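Local coordinates for Dps family DNA-binding stress response protein (Thermosynechococcus elongatus, PDB 2C41) that probably binds and oxidises iron as a twelve-subunit protein of the Dps family and is thought to bind DNA in the stress response, at residues Glu9-Leu12 against Thr13-Lys16; Leu108-Thr111 against Glu112-Asp116; Asp76-Asp79 against Tyr80-Ala84. One frame throughout, in Å; residues are numbered along the deposited sequence.

Contact 1: residues Glu9-Leu12 against Thr13-Lys16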
loop_
_atom_site.group_PDB
_atom_site.type_symbol
_atom_site.label_atom_id
_atom_site.label_comp_id
_atom_site.label_asym_id
_atom_site.label_seq_id
_atom_site.Cartn_x
_atom_site.Cartn_y
_atom_site.Cartn_z
ATOM N N GLU C 9 23.926 -6.551 36.815
ATOM C CA GLU C 9 25.216 -6.369 36.162
ATOM C C GLU C 9 25.476 -7.528 35.200
ATOM O O GLU C 9 25.881 -7.338 34.057
ATOM C CB GLU C 9 26.323 -6.244 37.210
ATOM C CG GLU C 9 26.206 -4.972 38.026
ATOM C CD GLU C 9 26.998 -5.002 39.327
ATOM O OE1 GLU C 9 27.743 -5.974 39.578
ATOM O OE2 GLU C 9 26.864 -4.036 40.105
ATOM N N GLN C 10 25.197 -8.734 35.667
ATOM C CA GLN C 10 25.336 -9.931 34.840
ATOM C C GLN C 10 24.436 -9.883 33.607
ATOM O O GLN C 10 24.855 -10.276 32.523
ATOM C CB GLN C 10 25.042 -11.198 35.647
ATOM C CG GLN C 10 26.150 -11.546 36.638
ATOM C CD GLN C 10 25.837 -12.785 37.456
ATOM O OE1 GLN C 10 25.465 -13.826 36.914
ATOM N NE2 GLN C 10 25.996 -12.681 38.770
ATOM N N VAL C 11 23.203 -9.401 33.769
ATOM C CA VAL C 11 22.299 -9.260 32.620
ATOM C C VAL C 11 22.920 -8.352 31.548
ATOM O O VAL C 11 22.917 -8.683 30.355
ATOM C CB VAL C 11 20.903 -8.738 33.032
ATOM C CG1 VAL C 11 20.108 -8.307 31.803
ATOM C CG2 VAL C 11 20.141 -9.807 33.785
ATOM N N LEU C 12 23.456 -7.212 31.973
ATOM C CA LEU C 12 24.094 -6.283 31.042
ATOM C C LEU C 12 25.256 -6.943 30.304
ATOM O O LEU C 12 25.416 -6.757 29.092
ATOM C CB LEU C 12 24.549 -5.014 31.762
ATOM C CG LEU C 12 23.395 -4.116 32.215
ATOM C CD1 LEU C 12 23.915 -2.980 33.104
ATOM C CD2 LEU C 12 22.641 -3.569 31.010
ATOM N N THR C 13 26.038 -7.744 31.025
ATOM C CA THR C 13 27.140 -8.494 30.413
ATOM C C THR C 13 26.605 -9.421 29.310
ATOM O O THR C 13 27.171 -9.467 28.219
ATOM C CB THR C 13 27.942 -9.271 31.491
ATOM O OG1 THR C 13 28.554 -8.330 32.380
ATOM C CG2 THR C 13 29.005 -10.162 30.866
ATOM N N THR C 14 25.497 -10.116 29.580
ATOM C CA THR C 14 24.909 -11.010 28.575
ATOM C C THR C 14 24.469 -10.233 27.336
ATOM O O THR C 14 24.671 -10.697 26.216
ATOM C CB THR C 14 23.721 -11.856 29.096
ATOM O OG1 THR C 14 22.529 -11.054 29.191
ATOM C CG2 THR C 14 24.054 -12.519 30.447
ATOM N N LEU C 15 23.889 -9.051 27.533
ATOM C CA LEU C 15 23.382 -8.273 26.387
ATOM C C LEU C 15 24.520 -7.822 25.475
ATOM O O LEU C 15 24.379 -7.823 24.262
ATOM C CB LEU C 15 22.541 -7.074 26.835
ATOM C CG LEU C 15 21.163 -7.441 27.401
ATOM C CD1 LEU C 15 20.607 -6.334 28.292
ATOM C CD2 LEU C 15 20.164 -7.825 26.268
ATOM N N LYS C 16 25.648 -7.446 26.066
ATOM C CA LYS C 16 26.802 -7.032 25.266
ATOM C C LYS C 16 27.314 -8.193 24.413
ATOM O O LYS C 16 27.572 -8.025 23.214
ATOM C CB LYS C 16 27.916 -6.470 26.156
ATOM C CG LYS C 16 27.562 -5.145 26.809
ATOM C CD LYS C 16 28.828 -4.337 27.058
ATOM C CE LYS C 16 28.840 -3.598 28.385
ATOM N NZ LYS C 16 27.543 -3.082 28.918
HETATM O O HOH W 1 24.959 -4.139 28.595
#

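Contact 2: residues Leu108-Thr111 against Glu112-Asp116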
loop_
_atom_site.group_PDB
_atom_site.type_symbol
_atom_site.label_atom_id
_atom_site.label_comp_id
_atom_site.label_asym_id
_atom_site.label_seq_id
_atom_site.Cartn_x
_atom_site.Cartn_y
_atom_site.Cartn_z
ATOM N N LEU C 108 25.583 -22.236 19.138
ATOM C CA LEU C 108 26.208 -21.509 20.246
ATOM C C LEU C 108 25.260 -20.419 20.754
ATOM O O LEU C 108 25.042 -20.298 21.967
ATOM C CB LEU C 108 27.572 -20.911 19.851
ATOM C CG LEU C 108 28.327 -20.064 20.891
ATOM C CD1 LEU C 108 29.818 -20.069 20.633
ATOM C CD2 LEU C 108 27.825 -18.622 20.932
ATOM N N ILE C 109 24.707 -19.632 19.836
ATOM C CA ILE C 109 23.785 -18.553 20.214
ATOM C C ILE C 109 22.528 -19.085 20.909
ATOM O O ILE C 109 22.095 -18.520 21.917
ATOM C CB ILE C 109 23.412 -17.671 19.013
ATOM C CG1 ILE C 109 24.653 -16.891 18.545
ATOM C CG2 ILE C 109 22.273 -16.701 19.384
ATOM C CD1 ILE C 109 24.468 -16.161 17.216
ATOM N N ILE C 110 21.961 -20.172 20.385
ATOM C CA ILE C 110 20.779 -20.804 20.990
ATOM C C ILE C 110 21.081 -21.235 22.432
ATOM O O ILE C 110 20.312 -20.959 23.350
ATOM C CB ILE C 110 20.273 -22.012 20.162
ATOM C CG1 ILE C 110 19.664 -21.518 18.833
ATOM C CG2 ILE C 110 19.251 -22.847 20.966
ATOM C CD1 ILE C 110 19.525 -22.610 17.772
ATOM N N THR C 111 22.218 -21.891 22.628
ATOM C CA THR C 111 22.629 -22.286 23.973
ATOM C C THR C 111 22.769 -21.057 24.876
ATOM O O THR C 111 22.226 -21.036 25.984
ATOM C CB THR C 111 23.926 -23.109 23.960
ATOM O OG1 THR C 111 23.658 -24.366 23.327
ATOM C CG2 THR C 111 24.449 -23.364 25.389
ATOM N N GLU C 112 23.482 -20.047 24.389
ATOM C CA GLU C 112 23.688 -18.819 25.153
ATOM C C GLU C 112 22.389 -18.087 25.481
ATOM O O GLU C 112 22.231 -17.592 26.597
ATOM C CB GLU C 112 24.664 -17.882 24.444
ATOM C CG GLU C 112 26.108 -18.393 24.473
ATOM C CD GLU C 112 27.123 -17.355 24.045
ATOM O OE1 GLU C 112 28.335 -17.635 24.168
ATOM O OE2 GLU C 112 26.729 -16.262 23.582
ATOM N N MET C 113 21.465 -18.014 24.524
ATOM C CA MET C 113 20.192 -17.342 24.780
ATOM C C MET C 113 19.357 -18.051 25.844
ATOM O O MET C 113 18.686 -17.396 26.639
ATOM C CB MET C 113 19.396 -17.144 23.493
ATOM C CG MET C 113 19.941 -15.999 22.630
ATOM S SD MET C 113 18.769 -15.552 21.335
ATOM C CE MET C 113 19.671 -14.193 20.566
ATOM N N HIS C 114 19.409 -19.380 25.875
ATOM C CA HIS C 114 18.719 -20.118 26.939
ATOM C C HIS C 114 19.367 -19.813 28.296
ATOM O O HIS C 114 18.673 -19.559 29.282
ATOM C CB HIS C 114 18.702 -21.621 26.654
ATOM C CG HIS C 114 17.674 -22.034 25.643
ATOM N ND1 HIS C 114 17.875 -21.918 24.284
ATOM C CD2 HIS C 114 16.441 -22.574 25.798
ATOM C CE1 HIS C 114 16.805 -22.361 23.644
ATOM N NE2 HIS C 114 15.915 -22.757 24.540
ATOM N N GLN C 115 20.693 -19.828 28.335
ATOM C CA GLN C 115 21.432 -19.498 29.562
ATOM C C GLN C 115 21.151 -18.061 30.009
ATOM O O GLN C 115 20.902 -17.802 31.197
ATOM C CB GLN C 115 22.934 -19.720 29.365
ATOM C CG GLN C 115 23.292 -21.191 29.202
ATOM C CD GLN C 115 24.751 -21.447 28.867
ATOM O OE1 GLN C 115 25.274 -22.518 29.187
ATOM N NE2 GLN C 115 25.409 -20.495 28.201
ATOM N N ASP C 116 21.169 -17.142 29.050
ATOM C CA ASP C 116 20.976 -15.723 29.333
ATOM C C ASP C 116 19.537 -15.383 29.728
ATOM O O ASP C 116 19.312 -14.494 30.557
ATOM C CB ASP C 116 21.436 -14.884 28.146
ATOM C CG ASP C 116 22.928 -15.010 27.885
ATOM O OD1 ASP C 116 23.352 -14.679 26.763
ATOM O OD2 ASP C 116 23.684 -15.434 28.794
#

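Contact 3: residues Asp76-Asp79 against Tyr80-Ala84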
loop_
_atom_site.group_PDB
_atom_site.type_symbol
_atom_site.label_atom_id
_atom_site.label_comp_id
_atom_site.label_asym_id
_atom_site.label_seq_id
_atom_site.Cartn_x
_atom_site.Cartn_y
_atom_site.Cartn_z
ATOM N N ASP C 76 31.873 0.750 20.219
ATOM C CA ASP C 76 33.122 0.936 19.472
ATOM C C ASP C 76 33.309 -0.251 18.521
ATOM O O ASP C 76 33.341 -1.387 18.973
ATOM C CB ASP C 76 34.333 1.028 20.415
ATOM C CG ASP C 76 34.278 2.225 21.362
ATOM O OD1 ASP C 76 35.252 2.386 22.146
ATOM O OD2 ASP C 76 33.292 3.003 21.355
ATOM N N PRO C 77 33.413 -0.001 17.203
ATOM C CA PRO C 77 33.598 -1.124 16.274
ATOM C C PRO C 77 34.725 -2.098 16.635
ATOM O O PRO C 77 34.583 -3.301 16.400
ATOM C CB PRO C 77 33.908 -0.422 14.953
ATOM C CG PRO C 77 33.115 0.837 15.045
ATOM C CD PRO C 77 33.319 1.280 16.475
ATOM N N ALA C 78 35.823 -1.594 17.201
ATOM C CA ALA C 78 36.935 -2.466 17.594
ATOM C C ALA C 78 36.578 -3.439 18.732
ATOM O O ALA C 78 37.290 -4.429 18.944
ATOM C CB ALA C 78 38.185 -1.649 17.943
ATOM N N ASP C 79 35.490 -3.161 19.454
ATOM C CA ASP C 79 35.085 -3.998 20.585
ATOM C C ASP C 79 34.333 -5.273 20.187
ATOM O O ASP C 79 34.343 -6.245 20.939
ATOM C CB ASP C 79 34.255 -3.200 21.603
ATOM C CG ASP C 79 35.091 -2.216 22.423
ATOM O OD1 ASP C 79 34.500 -1.447 23.213
ATOM O OD2 ASP C 79 36.331 -2.214 22.301
ATOM N N TYR C 80 33.685 -5.277 19.023
ATOM C CA TYR C 80 32.791 -6.388 18.669
ATOM C C TYR C 80 33.475 -7.750 18.690
ATOM O O TYR C 80 32.967 -8.688 19.294
ATOM C CB TYR C 80 32.103 -6.149 17.329
ATOM C CG TYR C 80 30.996 -5.117 17.412
ATOM C CD1 TYR C 80 29.852 -5.357 18.174
ATOM C CD2 TYR C 80 31.093 -3.905 16.717
ATOM C CE1 TYR C 80 28.825 -4.406 18.264
ATOM C CE2 TYR C 80 30.076 -2.950 16.796
ATOM C CZ TYR C 80 28.943 -3.216 17.564
ATOM O OH TYR C 80 27.933 -2.282 17.633
ATOM N N LEU C 81 34.636 -7.842 18.053
ATOM C CA LEU C 81 35.359 -9.110 17.989
ATOM C C LEU C 81 36.019 -9.500 19.319
ATOM O O LEU C 81 36.410 -10.655 19.507
ATOM C CB LEU C 81 36.376 -9.084 16.851
ATOM C CG LEU C 81 35.773 -9.049 15.441
ATOM C CD1 LEU C 81 36.867 -9.074 14.404
ATOM C CD2 LEU C 81 34.825 -10.209 15.209
ATOM N N LYS C 82 36.128 -8.537 20.232
ATOM C CA LYS C 82 36.659 -8.789 21.571
ATOM C C LYS C 82 35.611 -9.383 22.502
ATOM O O LYS C 82 35.957 -10.069 23.468
ATOM C CB LYS C 82 37.197 -7.498 22.192
ATOM C CG LYS C 82 38.386 -6.907 21.470
ATOM C CD LYS C 82 38.966 -5.755 22.276
ATOM C CE LYS C 82 40.243 -5.223 21.641
ATOM N NZ LYS C 82 39.959 -4.433 20.409
ATOM N N VAL C 83 34.340 -9.123 22.199
ATOM C CA VAL C 83 33.228 -9.455 23.080
ATOM C C VAL C 83 32.447 -10.667 22.539
ATOM O O VAL C 83 31.925 -11.476 23.310
ATOM C CB VAL C 83 32.310 -8.203 23.257
ATOM C CG1 VAL C 83 31.043 -8.525 24.032
ATOM C CG2 VAL C 83 33.078 -7.074 23.950
ATOM N N ALA C 84 32.387 -10.790 21.208
ATOM C CA ALA C 84 31.650 -11.880 20.568
ATOM C C ALA C 84 32.233 -13.239 20.921
ATOM O O ALA C 84 33.452 -13.395 21.040
ATOM C CB ALA C 84 31.625 -11.705 19.041
HETATM O O HOH W 2 35.806 -5.841 16.278
#

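Contact 1: residues Glu9-Leu12 against Thr13-Lys16
Thr14 reaches back one turn to the carbonyl of Val11, and its OG1 donates to Val11 O over 2.7 Å. The hydroxyl lies in the carbonyl plane and uses a lone pair, with a C=O...OG1 angle of 131°. With OG1 between its own backbone N and carbonyl carbon (chi1 77°), the hydroxyl is turned back toward the carbonyl of the preceding turn. Val11 O also takes the amide of Leu15, at 3.0 Å from Leu15 N, so two donors grip the carbonyl oxygen of a buried residue. Next to this polar pair, Val11 and Leu15 run side by side in the same direction, CG1 of Val11 lying 4.1 Å from CD1 of Leu15. Leu12 adds its CD2 at 4.4 Å from the same Leu15 CD1.

A second carbonyl, Leu12 O, carries a double load of another kind. It accepts from Lys16 N as part of the regular helix and from a water whose oxygen is 2.7 Å from Leu12 O. That water in turn accepts from Lys16 NZ at 2.8 Å. The lysine chain is bent at chi3 and chi4, which curls its ammonium group back to the water; the same NZ also bonds to Gln72 O.

Farther out, Tyr132 OH is a second hydrogen-bonding partner of Thr14 OG1. Val11 and Thr14 pack on Ile119 of helix 95-122, whereas Leu15 meets Leu62 of helix 41-68 and, with Val11, Thr128 of helix 126-149; this turn of helix 6-35 thus faces all three other long helices of the ferritin-like bundle.

Contact 2: residues Leu108-Thr111 against Glu112-Asp116
His114 and Ile110 lie side by side and point the same way, the imidazole turning its ND1 edge to the carbonyl one turn back. The bond from His114 ND1 to Ile110 O is 2.8 Å long and nearly straight at the proton (170°), and the oxygen sits only 2° out of the ring plane. Seen from the acceptor, however, ND1 stands above the carbonyl plane, 42° out of it, while the amide His114 N comes from the opposite face at 3.1 Å from the same Ile110 O. The bond holds the ring's rotation and implies a proton on ND1. Ile110 CG2 flanks the ring, 3.7 Å from His114 CE1. Replacing the imidazole by an alanine here is likely to leave Ile110 O with the backbone amide as its one donor in this turn and to open a gap beside Ile110 CG2.

Ile109 and Met113 repeat the side-by-side alignment, the methionine chain extended so that its CE comes 3.8 Å from Ile109 CG2. Leu108 and Glu112 instead cross obliquely: CD2 of the leucine lies against the carboxylate, 3.4 Å from Glu112 CD. With both oxygens bound elsewhere, OE1 by Thr85 OG1 and OE2 in a salt bridge to Arg17, that carboxylate is held at either branch.

Arg17 also pairs with Asp116, tying this part of helix 95-122 to helix 6-35, where Glu112 and Met113 touch Glu18. Ile109 and Ile110 meet His139 of helix 126-149, and His114 packs on Gly124 of a neighbouring subunit, so the turn lies between bundle partners and a subunit interface.

Contact 3: residues Asp76-Asp79 against Tyr80-Ala84
Lys82 starts with CG anti to its carbonyl carbon (chi1 -65°), runs extended through the next two torsions and bends only at chi4 (74°), which folds its ammonium end onto the carbonyl of Ala78. NZ lies 3.0 Å from Ala78 O and donates to it from above the carbonyl plane, 52° out of it, rather than along a lone pair. The methylenes follow the same carbonyl, with CG of Lys82 3.7 Å from Ala78 O. Asp79 is near as well, but its OD2 stays 4.7 Å from Lys82 NZ, so the opposite charges are neighbours without contact.

The backbone around this side chain is a short helical turn opening out of a loop. Lys82 N donates to Asp79 O at 3.0 Å in a noticeably bent bond, again from above the carbonyl plane. Val83 N adds a weak bond to the same oxygen, and CG2 of Val83 lies 3.4 Å from Asp79 O. Closer to the start, Tyr80 N makes a weak bond to Pro77 O. A water bridges the same junction, donating to Pro77 O over 2.8 Å and accepting from Leu81 N. The tyrosine ring comes obliquely by the proline, its CD2 3.8 Å from Pro77 CA, and its hydroxyl makes a weak hydrogen bond to Gln19 of helix 6-35.

This region also faces another subunit: Asp76 forms a salt bridge to Lys31 of a neighbouring subunit, and Tyr80 packs on Trp34 of that same subunit. Residues 77-79 have helical backbone angles without the regular bonds; the carbonyls of Pro77 and Ala78 take a water and the Lys82 ammonium group, while Tyr80 O accepts from both Val83 N and Ala84 N. The nearby Asp79 carboxylate is likely to favour the charged form of Lys82 electrostatically, without a salt bridge.

All three contacts are local turns, and contact 1, on helix 6-35, touches both of the others. It meets contact 2 where Thr14 CG2 lies 3.4 Å from Asp116 OD2, their centres about 13 Å apart. It touches contact 3 on another side, with Lys16 O 3.6 Å from Val83 CG1 and centres about 15 Å apart. Contacts 2 and 3 do not meet: their nearest atoms are about 7 Å apart and their centres about 19 Å, although helix 95-122 follows helix 80-83 in the chain. Contacts 2 and 3 each also reach a different neighbouring subunit, whereas contact 1 stays within its own chain in the twelve-subunit assembly.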